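Local coordinates for beta-amyloid-like protein (PDB 3K66), which is a membrane-bound worm homologue of human amyloid precursor protein, with an extracellular E2 domain that binds heparin and a probable role in cell adhesion and neural development, at residues A[4-9]-A[85-90]; A[108-113]-A[124-129]; A[131-136]-A[175-180]; A[140-145]-A[207-212]. All blocks are in the same frame, centred on the assembly; numbering follows the deposited sequence.

Contact 1: A[4-9]-A[85-90]; sequences PYFKIA and KEIEAV
Phe6 lays its ring across the helix side made by Glu86, Ile87 and Val90, and Tyr5 comes in beside it. The Phe6 ring is met at its edge by Val90, whose CG2 lies near the ring plane and 3.7 Å from Phe6 CE2; the two side chains cross at about a right angle. Two more groups approach the ring at a slant: Ile87 CG1 comes within 3.9 Å of Phe6 CZ, and Glu86 CG lies 4.0 Å from Phe6 CE2. Glu86 thus offers the methylene part of an extended chain to the ring, and its carboxylate plane is turned 39° from it. One face of the Phe6 ring is covered from within its own segment, with Tyr5 CD2 3.8 Å above the plane and over the centre. The Tyr5 ring approaches Val90 from the opposite direction, and its CE2 is 4.0 Å from Ile87 CG1. With CG anti to the backbone N (chi1 166°), Tyr5 reaches in toward the helix, where its hydroxyl bonds to Glu14 of helix 14-53 and its ring makes a cation-pi contact with Arg94. Branched Ile87 and Val90 are apt here, since each offers methyl or methylene groups to both rings. Were Phe6 cut back to an alanine, Val90 CG2 and Ile87 CG1 would probably lose an aromatic partner and the Tyr5 ring the neighbour it covers. Across these two segments the attraction is thus essentially apolar, while polar bonds from Tyr5 to other parts of the fold probably help to fix where the N-terminal segment lies.

Contact 2: A[108-113]-A[124-129]; sequences HDYRQA and HSVLQS
Ala113 and Val126 form the central apolar pair, with Ala113 CB 3.6 Å from Val126 CG2. A methyl suits Ala113 because its CB points toward the opposing helix, close to Val126 CA as well. One turn along, Ser129 plays the matching small part: its CB packs 3.7 Å from Tyr110 CA and 4.1 Å from Ala113 CB. Tyr110 closes one flank of the contact. Having its CG anti to the backbone N (chi1 178°), it carries the ring past the flank of the facing helix, edge toward Val126 O, which lies near the ring plane and 4.0 Å from Tyr110 CD2. The second shell fixes these groups. The probable partner of the Tyr110 hydroxyl is Thr180 of helix 163-182, at the far end of the ring, while Met183 and Leu184 touch its side chain. Asn122, in the turn between the two helices, donates through ND2 to Ala113 O. Small side chains let the backbones come near, with CA atoms 4.8 Å apart at both Tyr110–Ser129 and Ala113–Val126, and helix axes 8.4 Å apart at an angle of 156°. This is the close end of an antiparallel helical hairpin, formed where helix 55-119 turns back into helix 123-154, as expected of the antiparallel helical bundles of E2 domains.

Contact 3: A[131-136]-A[175-180]; sequences KAYIRA and LRINGT
Tyr133 and Ile134 meet Arg176, Ile177 and Thr180 across two nearly antiparallel helices, whose segment axes run at 171° and come no closer than 10.6 Å. That separation is wide enough for a whole aromatic ring, and Tyr133 supplies it. The torsion that puts CG anti to the backbone N (chi1 172°) swings the ring across the gap, and its OH arrives 3.3 Å from Arg176 CB. Ile177 CA and Arg176 O lie at the ring edge, near its plane. Thr180 crosses the same ring obliquely and lays both its branches against it, the methyl CG2 3.6 Å from Tyr133 CD2 and the hydroxyl OG1 close to Tyr133 CE2. Within its own helix, Thr180 OG1 donates to Arg176 O over 2.6 Å, from 45° out of the carbonyl plane, and that oxygen also accepts the backbone N-H of Thr180. Beside the tyrosine, Ile134 CG1 and Ile177 CG2 touch more loosely at 4.4 Å, beta-branched side chains filling the space between the helices. Arg176 turns its guanidinium 88° from the tyrosine ring and forms a salt bridge through NE with Glu137, one turn beyond Tyr133, whose hydroxyl also makes a weak bond there. Around this pair, Ala106 and Thr107 of helix 55-119 pack on Tyr133, and Trp202 of helix 195-209 packs on Ile177, placing the contact within the helical bundle.

Contact 4: A[140-145]-A[207-212]; sequences DRMHTL and DEVSPD
Met142 and Val209 bring the C-terminal end of helix 195-209 onto helix 123-154, at the surface of the helical bundle. The apolar part is theirs. Met142 CG is anti to the backbone N (chi1 172°), which runs the side chain out past the valine; the two cross at about a right angle, with Met142 CB 3.6 Å and Met142 CG 3.7 Å from Val209 CG1. A flexible, unbranched methionine suits this place because it can follow the rounded methyl surface, bending only at its last torsion. With a serine at Met142, Val209 CG1 would probably lose the methionine chain that packs on it here, leaving a gap beside the helix end.

Outside this apolar pair, two plain contacts gather on Ser210, the residue at which the chain departs from helical geometry. Leu145 CD1 lies against its hydroxyl. Arg141 extends from CG to NE, and its guanidinium touches Ser210 edge-on, with NH1 3.6 Å from Ser210 CB.

The polar links are two water bridges. In the guanidinium plane Arg141 NH2 gives a hydrogen bond of 3.0 Å to a water, which passes one on to Pro211 O. A long arginine is well suited to reach a carbonyl beyond the helix end in this way. A second water bridges the main chain of one segment and a side chain of the other: it donates to Met142 O at 2.9 Å and is hydrogen-bonded to Ser210 OG at 2.7 Å.

Contacts 2, 3 and 4 follow one another along helix 123-154, which meets helix 55-119, helix 163-182 and the end of helix 195-209 in turn. Contacts 2 and 3 have centres 12 Å apart and are joined directly where Tyr110 OH comes to 3.1 Å from Thr180 O. Contacts 3 and 4, 14 Å between centres, are connected through the chain itself. Contact 1 stands apart, its centre 34 Å from that of contact 2, yet both use the long helix 55-119; its nearest atoms are about 10 Å from contact 4. Although the domain binds heparin, nothing in these contacts locates that site.

Contact 1: A[4-9]-A[85-90]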
loop_
_atom_site.group_PDB
_atom_site.type_symbol
_atom_site.label_atom_id
_atom_site.label_comp_id
_atom_site.label_asym_id
_atom_site.label_seq_id
_atom_site.Cartn_x
_atom_site.Cartn_y
_atom_site.Cartn_z
ATOM N N PRO A 4 11.478 -15.430 -4.512
ATOM C CA PRO A 4 12.695 -14.639 -4.293
ATOM C C PRO A 4 12.366 -13.249 -3.723
ATOM O O PRO A 4 13.214 -12.580 -3.131
ATOM C CB PRO A 4 13.331 -14.573 -5.682
ATOM C CG PRO A 4 12.176 -14.692 -6.602
ATOM C CD PRO A 4 11.263 -15.698 -5.944
ATOM N N TYR A 5 11.115 -12.831 -3.892
ATOM C CA TYR A 5 10.636 -11.535 -3.405
ATOM C C TYR A 5 10.842 -11.285 -1.910
ATOM O O TYR A 5 11.143 -10.160 -1.507
ATOM C CB TYR A 5 9.143 -11.388 -3.710
ATOM C CG TYR A 5 8.507 -10.235 -2.958
ATOM C CD1 TYR A 5 8.619 -8.924 -3.435
ATOM C CD2 TYR A 5 7.889 -10.436 -1.713
ATOM C CE1 TYR A 5 8.144 -7.838 -2.698
ATOM C CE2 TYR A 5 7.415 -9.356 -0.961
ATOM C CZ TYR A 5 7.549 -8.058 -1.464
ATOM O OH TYR A 5 7.092 -6.979 -0.737
ATOM N N PHE A 6 10.646 -12.318 -1.089
ATOM C CA PHE A 6 10.784 -12.199 0.371
ATOM C C PHE A 6 12.182 -12.038 0.964
ATOM O O PHE A 6 12.296 -11.704 2.146
ATOM C CB PHE A 6 10.092 -13.369 1.074
ATOM C CG PHE A 6 8.607 -13.378 0.897
ATOM C CD1 PHE A 6 8.020 -14.189 -0.067
ATOM C CD2 PHE A 6 7.802 -12.535 1.655
ATOM C CE1 PHE A 6 6.651 -14.163 -0.287
ATOM C CE2 PHE A 6 6.427 -12.490 1.455
ATOM C CZ PHE A 6 5.841 -13.310 0.475
ATOM N N LYS A 7 13.239 -12.250 0.175
ATOM C CA LYS A 7 14.595 -12.101 0.712
ATOM C C LYS A 7 15.446 -11.034 0.006
ATOM O O LYS A 7 16.684 -11.121 0.009
ATOM C CB LYS A 7 15.317 -13.459 0.695
ATOM N N ILE A 8 14.772 -10.032 -0.575
ATOM C CA ILE A 8 15.425 -8.925 -1.299
ATOM C C ILE A 8 16.111 -8.006 -0.300
ATOM O O ILE A 8 15.789 -8.050 0.891
ATOM C CB ILE A 8 14.414 -8.081 -2.116
ATOM C CG1 ILE A 8 13.819 -8.937 -3.228
ATOM C CG2 ILE A 8 15.117 -6.854 -2.718
ATOM C CD1 ILE A 8 12.785 -8.209 -4.073
ATOM N N ALA A 9 17.024 -7.155 -0.770
ATOM C CA ALA A 9 17.741 -6.290 0.153
ATOM C C ALA A 9 18.066 -4.863 -0.279
ATOM O O ALA A 9 18.866 -4.199 0.366
ATOM C CB ALA A 9 19.018 -6.982 0.559
ATOM N N LYS A 85 -2.209 -11.572 2.313
ATOM C CA LYS A 85 -1.898 -10.776 3.486
ATOM C C LYS A 85 -0.416 -10.826 3.800
ATOM O O LYS A 85 0.197 -9.788 4.034
ATOM C CB LYS A 85 -2.708 -11.260 4.685
ATOM C CG LYS A 85 -4.190 -10.998 4.547
ATOM C CD LYS A 85 -4.913 -11.401 5.808
ATOM C CE LYS A 85 -6.407 -11.183 5.688
ATOM N NZ LYS A 85 -7.097 -11.580 6.958
ATOM N N GLU A 86 0.166 -12.022 3.803
ATOM C CA GLU A 86 1.595 -12.144 4.093
ATOM C C GLU A 86 2.382 -11.196 3.183
ATOM O O GLU A 86 3.193 -10.394 3.657
ATOM C CB GLU A 86 2.089 -13.600 3.912
ATOM C CG GLU A 86 3.626 -13.767 4.007
ATOM C CD GLU A 86 4.095 -15.237 3.933
ATOM O OE1 GLU A 86 3.452 -16.060 3.247
ATOM O OE2 GLU A 86 5.126 -15.560 4.554
ATOM N N ILE A 87 2.117 -11.258 1.882
ATOM C CA ILE A 87 2.833 -10.403 0.947
ATOM C C ILE A 87 2.602 -8.902 1.211
ATOM O O ILE A 87 3.467 -8.079 0.927
ATOM C CB ILE A 87 2.459 -10.750 -0.531
ATOM C CG1 ILE A 87 3.690 -10.599 -1.425
ATOM C CG2 ILE A 87 1.365 -9.813 -1.043
ATOM C CD1 ILE A 87 3.430 -10.935 -2.881
ATOM N N GLU A 88 1.445 -8.543 1.761
ATOM C CA GLU A 88 1.131 -7.134 2.028
ATOM C C GLU A 88 1.818 -6.613 3.291
ATOM O O GLU A 88 2.398 -5.511 3.302
ATOM C CB GLU A 88 -0.395 -6.940 2.123
ATOM C CG GLU A 88 -1.107 -7.168 0.796
ATOM C CD GLU A 88 -2.623 -6.920 0.842
ATOM O OE1 GLU A 88 -3.112 -6.299 1.807
ATOM O OE2 GLU A 88 -3.323 -7.336 -0.103
ATOM N N ALA A 89 1.736 -7.400 4.358
ATOM C CA ALA A 89 2.372 -7.032 5.610
ATOM C C ALA A 89 3.832 -6.712 5.290
ATOM O O ALA A 89 4.342 -5.651 5.661
ATOM C CB ALA A 89 2.273 -8.186 6.597
ATOM N N VAL A 90 4.494 -7.621 4.575
ATOM C CA VAL A 90 5.884 -7.391 4.194
ATOM C C VAL A 90 5.993 -6.081 3.402
ATOM O O VAL A 90 6.731 -5.165 3.782
ATOM C CB VAL A 90 6.439 -8.542 3.330
ATOM C CG1 VAL A 90 7.902 -8.271 2.980
ATOM C CG2 VAL A 90 6.318 -9.836 4.073
#

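Contact 2: A[108-113]-A[124-129]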
loop_
_atom_site.group_PDB
_atom_site.type_symbol
_atom_site.label_atom_id
_atom_site.label_comp_id
_atom_site.label_asym_id
_atom_site.label_seq_id
_atom_site.Cartn_x
_atom_site.Cartn_y
_atom_site.Cartn_z
ATOM N N HIS A 108 18.370 15.326 7.426
ATOM C CA HIS A 108 19.810 15.586 7.540
ATOM C C HIS A 108 20.216 16.679 6.577
ATOM O O HIS A 108 20.736 17.702 6.987
ATOM C CB HIS A 108 20.609 14.314 7.230
ATOM C CG HIS A 108 22.088 14.529 7.149
ATOM N ND1 HIS A 108 22.911 14.518 8.260
ATOM C CD2 HIS A 108 22.886 14.804 6.091
ATOM C CE1 HIS A 108 24.150 14.780 7.885
ATOM N NE2 HIS A 108 24.164 14.956 6.577
ATOM N N ASP A 109 19.986 16.446 5.292
ATOM C CA ASP A 109 20.315 17.442 4.285
ATOM C C ASP A 109 19.714 18.790 4.712
ATOM O O ASP A 109 20.327 19.837 4.494
ATOM C CB ASP A 109 19.757 17.051 2.908
ATOM C CG ASP A 109 20.375 15.776 2.353
ATOM O OD1 ASP A 109 21.591 15.570 2.511
ATOM O OD2 ASP A 109 19.652 14.979 1.730
ATOM N N TYR A 110 18.530 18.770 5.333
ATOM C CA TYR A 110 17.878 20.018 5.762
ATOM C C TYR A 110 18.624 20.779 6.835
ATOM O O TYR A 110 18.944 21.959 6.662
ATOM C CB TYR A 110 16.466 19.771 6.293
ATOM C CG TYR A 110 15.771 21.038 6.800
ATOM C CD1 TYR A 110 15.150 21.067 8.043
ATOM C CD2 TYR A 110 15.666 22.167 5.988
ATOM C CE1 TYR A 110 14.435 22.177 8.466
ATOM C CE2 TYR A 110 14.951 23.288 6.387
ATOM C CZ TYR A 110 14.330 23.281 7.627
ATOM O OH TYR A 110 13.546 24.359 7.999
ATOM N N ARG A 111 18.862 20.111 7.959
ATOM C CA ARG A 111 19.558 20.728 9.067
ATOM C C ARG A 111 20.958 21.179 8.693
ATOM O O ARG A 111 21.422 22.218 9.145
ATOM C CB ARG A 111 19.611 19.763 10.234
ATOM C CG ARG A 111 18.272 19.572 10.924
ATOM C CD ARG A 111 18.427 19.817 12.403
ATOM N NE ARG A 111 17.670 20.984 12.846
ATOM C CZ ARG A 111 17.844 21.585 14.021
ATOM N NH1 ARG A 111 18.765 21.132 14.877
ATOM N NH2 ARG A 111 17.080 22.621 14.354
ATOM N N GLN A 112 21.636 20.408 7.852
ATOM C CA GLN A 112 22.977 20.798 7.443
ATOM C C GLN A 112 22.809 22.081 6.636
ATOM O O GLN A 112 23.537 23.060 6.832
ATOM C CB GLN A 112 23.640 19.699 6.596
ATOM C CG GLN A 112 25.115 19.437 6.971
ATOM C CD GLN A 112 25.753 18.270 6.223
ATOM O OE1 GLN A 112 26.476 17.451 6.810
ATOM N NE2 GLN A 112 25.507 18.199 4.931
ATOM N N ALA A 113 21.829 22.070 5.738
ATOM C CA ALA A 113 21.550 23.226 4.900
ATOM C C ALA A 113 21.444 24.466 5.778
ATOM O O ALA A 113 21.925 25.542 5.421
ATOM C CB ALA A 113 20.254 23.018 4.131
ATOM N N HIS A 124 19.290 28.823 -1.392
ATOM C CA HIS A 124 18.655 27.829 -2.251
ATOM C C HIS A 124 18.682 26.411 -1.704
ATOM O O HIS A 124 17.660 25.730 -1.679
ATOM C CB HIS A 124 19.309 27.867 -3.641
ATOM C CG HIS A 124 19.072 26.641 -4.464
ATOM N ND1 HIS A 124 19.707 25.440 -4.207
ATOM C CD2 HIS A 124 18.289 26.419 -5.548
ATOM C CE1 HIS A 124 19.327 24.544 -5.095
ATOM N NE2 HIS A 124 18.466 25.110 -5.922
ATOM N N SER A 125 19.849 25.961 -1.268
ATOM C CA SER A 125 19.967 24.608 -0.745
ATOM C C SER A 125 19.001 24.342 0.406
ATOM O O SER A 125 18.419 23.259 0.499
ATOM C CB SER A 125 21.405 24.332 -0.300
ATOM O OG SER A 125 21.555 22.987 0.102
ATOM N N VAL A 126 18.824 25.325 1.281
ATOM C CA VAL A 126 17.914 25.145 2.411
ATOM C C VAL A 126 16.536 24.741 1.902
ATOM O O VAL A 126 15.967 23.739 2.358
ATOM C CB VAL A 126 17.851 26.432 3.294
ATOM C CG1 VAL A 126 16.527 26.521 4.046
ATOM C CG2 VAL A 126 18.991 26.401 4.309
ATOM N N LEU A 127 16.025 25.518 0.948
ATOM C CA LEU A 127 14.722 25.285 0.336
ATOM C C LEU A 127 14.593 23.918 -0.343
ATOM O O LEU A 127 13.683 23.150 -0.040
ATOM C CB LEU A 127 14.436 26.394 -0.677
ATOM C CG LEU A 127 13.173 26.323 -1.539
ATOM C CD1 LEU A 127 11.952 26.044 -0.689
ATOM C CD2 LEU A 127 12.999 27.644 -2.255
ATOM N N GLN A 128 15.507 23.612 -1.260
ATOM C CA GLN A 128 15.480 22.331 -1.969
ATOM C C GLN A 128 15.508 21.209 -0.958
ATOM O O GLN A 128 14.983 20.118 -1.193
ATOM C CB GLN A 128 16.687 22.198 -2.901
ATOM C CG GLN A 128 16.272 22.186 -4.261
ATOM N N SER A 129 16.128 21.495 0.180
ATOM C CA SER A 129 16.242 20.515 1.249
ATOM C C SER A 129 14.887 20.327 1.923
ATOM O O SER A 129 14.415 19.204 2.142
ATOM C CB SER A 129 17.275 20.982 2.266
ATOM O OG SER A 129 17.696 19.887 3.044
#

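Contact 3: A[131-136]-A[175-180]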
loop_
_atom_site.group_PDB
_atom_site.type_symbol
_atom_site.label_atom_id
_atom_site.label_comp_id
_atom_site.label_asym_id
_atom_site.label_seq_id
_atom_site.Cartn_x
_atom_site.Cartn_y
_atom_site.Cartn_z
ATOM N N LYS A 131 11.827 21.203 0.729
ATOM C CA LYS A 131 10.866 20.636 -0.211
ATOM C C LYS A 131 11.020 19.127 -0.292
ATOM O O LYS A 131 10.046 18.401 -0.486
ATOM C CB LYS A 131 11.028 21.253 -1.605
ATOM C CG LYS A 131 10.982 22.773 -1.584
ATOM C CD LYS A 131 10.403 23.396 -2.849
ATOM C CE LYS A 131 11.427 23.461 -3.966
ATOM N NZ LYS A 131 10.951 24.296 -5.107
ATOM N N ALA A 132 12.245 18.645 -0.130
ATOM C CA ALA A 132 12.481 17.206 -0.174
ATOM C C ALA A 132 11.836 16.572 1.057
ATOM O O ALA A 132 11.148 15.545 0.977
ATOM C CB ALA A 132 13.972 16.919 -0.201
ATOM N N TYR A 133 12.060 17.201 2.202
ATOM C CA TYR A 133 11.497 16.698 3.445
ATOM C C TYR A 133 9.980 16.684 3.364
ATOM O O TYR A 133 9.334 15.742 3.839
ATOM C CB TYR A 133 11.947 17.564 4.621
ATOM C CG TYR A 133 11.244 17.208 5.894
ATOM C CD1 TYR A 133 11.474 15.988 6.533
ATOM C CD2 TYR A 133 10.288 18.065 6.425
ATOM C CE1 TYR A 133 10.758 15.636 7.668
ATOM C CE2 TYR A 133 9.561 17.735 7.553
ATOM C CZ TYR A 133 9.797 16.516 8.172
ATOM O OH TYR A 133 9.057 16.177 9.297
ATOM N N ILE A 134 9.416 17.736 2.775
ATOM C CA ILE A 134 7.975 17.851 2.621
ATOM C C ILE A 134 7.433 16.743 1.726
ATOM O O ILE A 134 6.455 16.075 2.050
ATOM C CB ILE A 134 7.607 19.224 2.005
ATOM C CG1 ILE A 134 7.714 20.297 3.089
ATOM C CG2 ILE A 134 6.193 19.192 1.396
ATOM C CD1 ILE A 134 7.402 21.677 2.600
ATOM N N ARG A 135 8.076 16.556 0.585
ATOM C CA ARG A 135 7.668 15.522 -0.361
ATOM C C ARG A 135 7.612 14.213 0.413
ATOM O O ARG A 135 6.635 13.473 0.312
ATOM C CB ARG A 135 8.700 15.425 -1.497
ATOM C CG ARG A 135 8.138 15.711 -2.883
ATOM C CD ARG A 135 9.200 15.704 -3.977
ATOM N NE ARG A 135 9.987 16.923 -3.957
ATOM C CZ ARG A 135 11.278 16.962 -3.670
ATOM N NH1 ARG A 135 11.909 15.828 -3.385
ATOM N NH2 ARG A 135 11.927 18.130 -3.665
ATOM N N ALA A 136 8.655 13.953 1.206
ATOM C CA ALA A 136 8.758 12.720 1.994
ATOM C C ALA A 136 7.571 12.479 2.911
ATOM O O ALA A 136 6.928 11.432 2.851
ATOM C CB ALA A 136 10.041 12.720 2.809
ATOM N N LEU A 175 2.068 17.848 12.234
ATOM C CA LEU A 175 2.911 18.344 13.323
ATOM C C LEU A 175 4.387 18.371 12.930
ATOM O O LEU A 175 5.021 19.436 12.975
ATOM C CB LEU A 175 2.714 17.514 14.591
ATOM C CG LEU A 175 1.480 17.913 15.404
ATOM C CD1 LEU A 175 1.359 17.014 16.631
ATOM C CD2 LEU A 175 1.572 19.370 15.812
ATOM N N ARG A 176 4.945 17.226 12.538
ATOM C CA ARG A 176 6.347 17.204 12.129
ATOM C C ARG A 176 6.604 18.280 11.038
ATOM O O ARG A 176 7.548 19.075 11.141
ATOM C CB ARG A 176 6.769 15.806 11.619
ATOM C CG ARG A 176 6.942 14.751 12.703
ATOM C CD ARG A 176 7.404 13.434 12.117
ATOM N NE ARG A 176 6.375 12.838 11.277
ATOM C CZ ARG A 176 5.517 11.905 11.680
ATOM N NH1 ARG A 176 5.559 11.435 12.922
ATOM N NH2 ARG A 176 4.590 11.461 10.838
ATOM N N ILE A 177 5.764 18.342 10.007
ATOM C CA ILE A 177 5.985 19.361 8.959
ATOM C C ILE A 177 5.923 20.779 9.535
ATOM O O ILE A 177 6.743 21.632 9.196
ATOM C CB ILE A 177 4.984 19.236 7.754
ATOM C CG1 ILE A 177 5.253 17.926 7.008
ATOM C CG2 ILE A 177 5.190 20.379 6.752
ATOM C CD1 ILE A 177 4.322 17.653 5.854
ATOM N N ASN A 178 4.959 21.068 10.395
ATOM C CA ASN A 178 4.950 22.415 10.945
ATOM C C ASN A 178 6.206 22.626 11.780
ATOM O O ASN A 178 6.946 23.590 11.575
ATOM C CB ASN A 178 3.681 22.688 11.751
ATOM C CG ASN A 178 2.532 23.112 10.850
ATOM O OD1 ASN A 178 1.379 22.830 11.123
ATOM N ND2 ASN A 178 2.859 23.802 9.752
ATOM N N GLY A 179 6.471 21.698 12.691
ATOM C CA GLY A 179 7.661 21.806 13.500
ATOM C C GLY A 179 8.872 22.059 12.622
ATOM O O GLY A 179 9.714 22.905 12.913
ATOM N N THR A 180 8.961 21.346 11.511
ATOM C CA THR A 180 10.113 21.529 10.645
ATOM C C THR A 180 10.172 22.947 10.057
ATOM O O THR A 180 11.255 23.501 9.869
ATOM C CB THR A 180 10.124 20.461 9.560
ATOM O OG1 THR A 180 9.963 19.177 10.177
ATOM C CG2 THR A 180 11.440 20.471 8.818
#

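Contact 4: A[140-145]-A[207-212]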
loop_
_atom_site.group_PDB
_atom_site.type_symbol
_atom_site.label_atom_id
_atom_site.label_comp_id
_atom_site.label_asym_id
_atom_site.label_seq_id
_atom_site.Cartn_x
_atom_site.Cartn_y
_atom_site.Cartn_z
ATOM N N ASP A 140 4.178 9.910 2.640
ATOM C CA ASP A 140 3.724 9.065 3.738
ATOM C C ASP A 140 2.201 9.190 3.855
ATOM O O ASP A 140 1.491 8.201 4.033
ATOM C CB ASP A 140 4.403 9.487 5.049
ATOM C CG ASP A 140 4.172 8.498 6.178
ATOM O OD1 ASP A 140 3.423 7.511 5.995
ATOM O OD2 ASP A 140 4.743 8.714 7.262
ATOM N N ARG A 141 1.704 10.418 3.768
ATOM C CA ARG A 141 0.268 10.672 3.867
ATOM C C ARG A 141 -0.451 9.930 2.744
ATOM O O ARG A 141 -1.330 9.111 2.983
ATOM C CB ARG A 141 -0.004 12.183 3.780
ATOM C CG ARG A 141 -1.433 12.635 3.997
ATOM C CD ARG A 141 -1.442 14.128 4.135
ATOM N NE ARG A 141 -2.761 14.717 4.239
ATOM C CZ ARG A 141 -3.628 14.811 3.237
ATOM N NH1 ARG A 141 -3.320 14.344 2.035
ATOM N NH2 ARG A 141 -4.816 15.379 3.441
ATOM N N MET A 142 -0.056 10.207 1.513
ATOM C CA MET A 142 -0.668 9.573 0.360
ATOM C C MET A 142 -0.788 8.055 0.537
ATOM O O MET A 142 -1.865 7.492 0.361
ATOM C CB MET A 142 0.125 9.903 -0.902
ATOM C CG MET A 142 -0.340 9.136 -2.113
ATOM S SD MET A 142 0.879 9.253 -3.425
ATOM C CE MET A 142 2.226 8.418 -2.688
ATOM N N HIS A 143 0.305 7.395 0.891
ATOM C CA HIS A 143 0.241 5.957 1.085
ATOM C C HIS A 143 -0.718 5.571 2.195
ATOM O O HIS A 143 -1.482 4.627 2.056
ATOM C CB HIS A 143 1.609 5.377 1.412
ATOM C CG HIS A 143 2.468 5.146 0.210
ATOM N ND1 HIS A 143 2.733 3.884 -0.283
ATOM C CD2 HIS A 143 3.132 6.008 -0.596
ATOM C CE1 HIS A 143 3.525 3.983 -1.336
ATOM N NE2 HIS A 143 3.784 5.261 -1.547
ATOM N N THR A 144 -0.697 6.296 3.304
ATOM C CA THR A 144 -1.580 5.925 4.390
ATOM C C THR A 144 -3.027 6.012 3.955
ATOM O O THR A 144 -3.787 5.069 4.143
ATOM C CB THR A 144 -1.393 6.807 5.623
ATOM O OG1 THR A 144 -0.007 6.856 5.975
ATOM C CG2 THR A 144 -2.183 6.238 6.791
ATOM N N LEU A 145 -3.410 7.151 3.392
ATOM C CA LEU A 145 -4.768 7.351 2.905
ATOM C C LEU A 145 -5.131 6.230 1.939
ATOM O O LEU A 145 -6.180 5.581 2.057
ATOM C CB LEU A 145 -4.865 8.705 2.190
ATOM C CG LEU A 145 -4.977 9.904 3.131
ATOM C CD1 LEU A 145 -4.858 11.201 2.361
ATOM C CD2 LEU A 145 -6.304 9.830 3.847
ATOM N N ASP A 207 -1.875 19.013 -3.078
ATOM C CA ASP A 207 -2.944 19.014 -4.072
ATOM C C ASP A 207 -2.697 17.990 -5.177
ATOM O O ASP A 207 -3.620 17.274 -5.561
ATOM C CB ASP A 207 -3.140 20.407 -4.693
ATOM C CG ASP A 207 -3.930 21.350 -3.789
ATOM O OD1 ASP A 207 -4.711 20.852 -2.937
ATOM O OD2 ASP A 207 -3.785 22.594 -3.944
ATOM N N GLU A 208 -1.463 17.907 -5.673
ATOM C CA GLU A 208 -1.126 16.963 -6.741
ATOM C C GLU A 208 -1.167 15.487 -6.375
ATOM O O GLU A 208 -1.827 14.679 -7.043
ATOM C CB GLU A 208 0.280 17.228 -7.273
ATOM C CG GLU A 208 0.471 18.514 -8.033
ATOM C CD GLU A 208 1.870 18.607 -8.614
ATOM O OE1 GLU A 208 2.242 17.719 -9.409
ATOM O OE2 GLU A 208 2.589 19.563 -8.262
ATOM N N VAL A 209 -0.426 15.144 -5.330
ATOM C CA VAL A 209 -0.280 13.769 -4.890
ATOM C C VAL A 209 -1.439 13.095 -4.176
ATOM O O VAL A 209 -1.665 11.903 -4.350
ATOM C CB VAL A 209 0.965 13.659 -4.021
ATOM C CG1 VAL A 209 1.046 12.286 -3.418
ATOM C CG2 VAL A 209 2.193 13.953 -4.876
ATOM N N SER A 210 -2.155 13.843 -3.353
ATOM C CA SER A 210 -3.282 13.286 -2.623
ATOM C C SER A 210 -4.366 14.356 -2.530
ATOM O O SER A 210 -4.524 15.011 -1.500
ATOM C CB SER A 210 -2.850 12.857 -1.219
ATOM O OG SER A 210 -3.762 11.912 -0.678
ATOM N N PRO A 211 -5.136 14.528 -3.617
ATOM C CA PRO A 211 -6.243 15.465 -3.833
ATOM C C PRO A 211 -7.424 15.453 -2.855
ATOM O O PRO A 211 -7.234 15.631 -1.643
ATOM C CB PRO A 211 -6.663 15.163 -5.271
ATOM C CG PRO A 211 -6.277 13.723 -5.451
ATOM C CD PRO A 211 -4.923 13.699 -4.816
ATOM N N ASP A 212 -8.636 15.275 -3.388
ATOM C CA ASP A 212 -9.848 15.309 -2.565
ATOM C C ASP A 212 -10.916 14.250 -2.854
ATOM O O ASP A 212 -11.333 13.512 -1.952
ATOM C CB ASP A 212 -10.493 16.707 -2.649
HETATM O O HOH W 1 -6.567 15.819 0.994
HETATM O O HOH W 2 -3.375 9.331 -1.274
#